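Local coordinates for CMP/dCMP-type deaminase domain-containing protein (Aspergillus oryzae RIB40, PDB 7DRY) that probably catalyses a zinc-dependent deamination step in the biosynthesis of riboflavin, using a cytidine-deaminase fold, at residues V33-G38 / K92-V97. Numbering follows the deposited sequence.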
loop_
_atom_site.group_PDB
_atom_site.type_symbol
_atom_site.label_atom_id
_atom_site.label_comp_id
_atom_site.label_asym_id
_atom_site.label_seq_id
_atom_site.Cartn_x
_atom_site.Cartn_y
_atom_site.Cartn_z
ATOM N N VAL A 33 -8.872 -0.075 -4.955
ATOM C CA VAL A 33 -9.746 -0.230 -6.115
ATOM C C VAL A 33 -10.816 -1.271 -5.802
ATOM O O VAL A 33 -10.532 -2.284 -5.152
ATOM C CB VAL A 33 -8.908 -0.690 -7.328
ATOM C CG1 VAL A 33 -9.780 -0.927 -8.558
ATOM C CG2 VAL A 33 -7.802 0.332 -7.632
ATOM N N SER A 34 -12.039 -1.033 -6.280
ATOM C CA SER A 34 -13.098 -2.046 -6.301
ATOM C C SER A 34 -13.182 -2.623 -7.709
ATOM O O SER A 34 -13.392 -1.884 -8.680
ATOM C CB SER A 34 -14.454 -1.465 -5.898
ATOM O OG SER A 34 -15.502 -2.393 -6.171
ATOM N N ARG A 35 -13.026 -3.937 -7.815
ATOM C CA ARG A 35 -12.884 -4.624 -9.091
ATOM C C ARG A 35 -13.860 -5.793 -9.146
ATOM O O ARG A 35 -14.042 -6.512 -8.158
ATOM C CB ARG A 35 -11.440 -5.147 -9.217
ATOM C CG ARG A 35 -11.179 -6.054 -10.400
ATOM C CD ARG A 35 -9.677 -6.203 -10.612
ATOM N NE ARG A 35 -9.077 -4.939 -11.021
ATOM C CZ ARG A 35 -7.796 -4.624 -10.843
ATOM N NH1 ARG A 35 -6.965 -5.490 -10.268
ATOM N NH2 ARG A 35 -7.348 -3.442 -11.242
ATOM N N LYS A 36 -14.471 -6.005 -10.309
ATOM C CA LYS A 36 -15.329 -7.170 -10.472
ATOM C C LYS A 36 -14.510 -8.446 -10.316
ATOM O O LYS A 36 -13.383 -8.543 -10.804
ATOM C CB LYS A 36 -15.991 -7.160 -11.856
ATOM C CG LYS A 36 -17.083 -6.117 -12.017
ATOM C CD LYS A 36 -18.261 -6.391 -11.093
ATOM C CE LYS A 36 -18.968 -7.687 -11.443
ATOM N NZ LYS A 36 -20.102 -7.511 -12.398
ATOM N N GLU A 37 -15.064 -9.424 -9.607
ATOM C CA GLU A 37 -14.389 -10.707 -9.516
ATOM C C GLU A 37 -14.549 -11.470 -10.822
ATOM O O GLU A 37 -15.534 -11.306 -11.543
ATOM C CB GLU A 37 -14.930 -11.525 -8.344
ATOM C CG GLU A 37 -14.288 -11.111 -7.025
ATOM C CD GLU A 37 -15.186 -11.314 -5.832
ATOM O OE1 GLU A 37 -14.659 -11.398 -4.697
ATOM O OE2 GLU A 37 -16.412 -11.389 -6.019
ATOM N N GLY A 38 -13.558 -12.298 -11.134
ATOM C CA GLY A 38 -13.625 -13.087 -12.351
ATOM C C GLY A 38 -12.918 -12.428 -13.519
ATOM O O GLY A 38 -11.905 -11.760 -13.335
ATOM N N LYS A 92 -14.359 -7.204 -5.474
ATOM C CA LYS A 92 -13.337 -7.335 -4.452
ATOM C C LYS A 92 -12.546 -6.044 -4.358
ATOM O O LYS A 92 -12.415 -5.299 -5.334
ATOM C CB LYS A 92 -12.380 -8.501 -4.749
ATOM C CG LYS A 92 -11.547 -8.351 -6.015
ATOM C CD LYS A 92 -10.575 -9.535 -6.126
ATOM C CE LYS A 92 -9.870 -9.590 -7.470
ATOM N NZ LYS A 92 -9.064 -10.854 -7.580
ATOM N N LEU A 93 -12.014 -5.788 -3.169
ATOM C CA LEU A 93 -11.146 -4.642 -2.947
ATOM C C LEU A 93 -9.706 -5.088 -3.144
ATOM O O LEU A 93 -9.281 -6.118 -2.601
ATOM C CB LEU A 93 -11.320 -4.111 -1.528
ATOM C CG LEU A 93 -12.636 -3.393 -1.246
ATOM C CD1 LEU A 93 -12.732 -3.086 0.243
ATOM C CD2 LEU A 93 -12.715 -2.101 -2.060
ATOM N N VAL A 94 -8.973 -4.327 -3.942
ATOM C CA VAL A 94 -7.575 -4.590 -4.242
ATOM C C VAL A 94 -6.813 -3.308 -3.951
ATOM O O VAL A 94 -7.261 -2.221 -4.330
ATOM C CB VAL A 94 -7.419 -4.974 -5.725
ATOM C CG1 VAL A 94 -5.967 -5.037 -6.118
ATOM C CG2 VAL A 94 -8.144 -6.290 -6.009
ATOM N N MET A 95 -5.673 -3.424 -3.278
ATOM C CA MET A 95 -4.814 -2.275 -3.030
ATOM C C MET A 95 -3.526 -2.392 -3.828
ATOM O O MET A 95 -2.837 -3.417 -3.764
ATOM C CB MET A 95 -4.507 -2.104 -1.542
ATOM C CG MET A 95 -3.738 -0.812 -1.269
ATOM S SD MET A 95 -3.298 -0.558 0.458
ATOM C CE MET A 95 -4.850 0.093 1.089
ATOM N N TYR A 96 -3.226 -1.351 -4.601
ATOM C CA TYR A 96 -1.927 -1.185 -5.232
ATOM C C TYR A 96 -1.072 -0.287 -4.350
ATOM O O TYR A 96 -1.560 0.690 -3.774
ATOM C CB TYR A 96 -2.085 -0.523 -6.601
ATOM C CG TYR A 96 -2.751 -1.398 -7.628
ATOM C CD1 TYR A 96 -4.145 -1.415 -7.772
ATOM C CD2 TYR A 96 -1.995 -2.209 -8.471
ATOM C CE1 TYR A 96 -4.756 -2.230 -8.720
ATOM C CE2 TYR A 96 -2.598 -3.030 -9.415
ATOM C CZ TYR A 96 -3.973 -3.029 -9.545
ATOM O OH TYR A 96 -4.566 -3.829 -10.481
ATOM N N VAL A 97 0.203 -0.630 -4.221
ATOM C CA VAL A 97 1.119 0.163 -3.409
ATOM C C VAL A 97 2.515 -0.032 -3.980
ATOM O O VAL A 97 2.843 -1.124 -4.440
ATOM C CB VAL A 97 0.992 -0.237 -1.920
ATOM C CG1 VAL A 97 1.226 -1.716 -1.728
ATOM C CG2 VAL A 97 1.913 0.572 -1.041
#
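Val33 and Arg35 each exchange a pair of backbone hydrogen bonds with the antiparallel strand 92-97, Val33 with Val94 and Arg35 with Lys92, with the non-hydrogen-bonded pair Ser34-Leu93 between them. All four bonds are short and fairly straight; that from Val33 N to Val94 O measures 2.8 Å. On the face bearing Val33, Arg35, Lys92 and Val94, Arg35 NH1 and NH2 converge on Tyr96 OH, both donating at 2.9 Å. The oxygen lies in the guanidinium plane, while the tyrosine ring is turned 71° from it. Arginine suits this place because its long chain, bent at chi3 (-66°), reaches along the sheet and still offers NH2 to Asp45 in a salt bridge. Tyr96 OH is also hydrogen-bonded to His5 ND1, so guanidinium and imidazole together hold this buried residue's oxygen. Beta-branched Val33 suits an extended strand; its CG2 meets the ring edge, 4.1 Å from Tyr96 CD1. Past strand 33-36, the methylenes of the long, extended Lys92 give Glu37 an apolar surface, Glu37 CG lying 4.0 Å from Lys92 CB. Helix 5-16 packs over the Arg35-Tyr96 face, stacking Tyr8 on Tyr96, whereas Met95, on the other face, touches Glu63 and Cys66 of helix 62-73; strands 46-52 and 127-132 flank the pair within the mixed sheet.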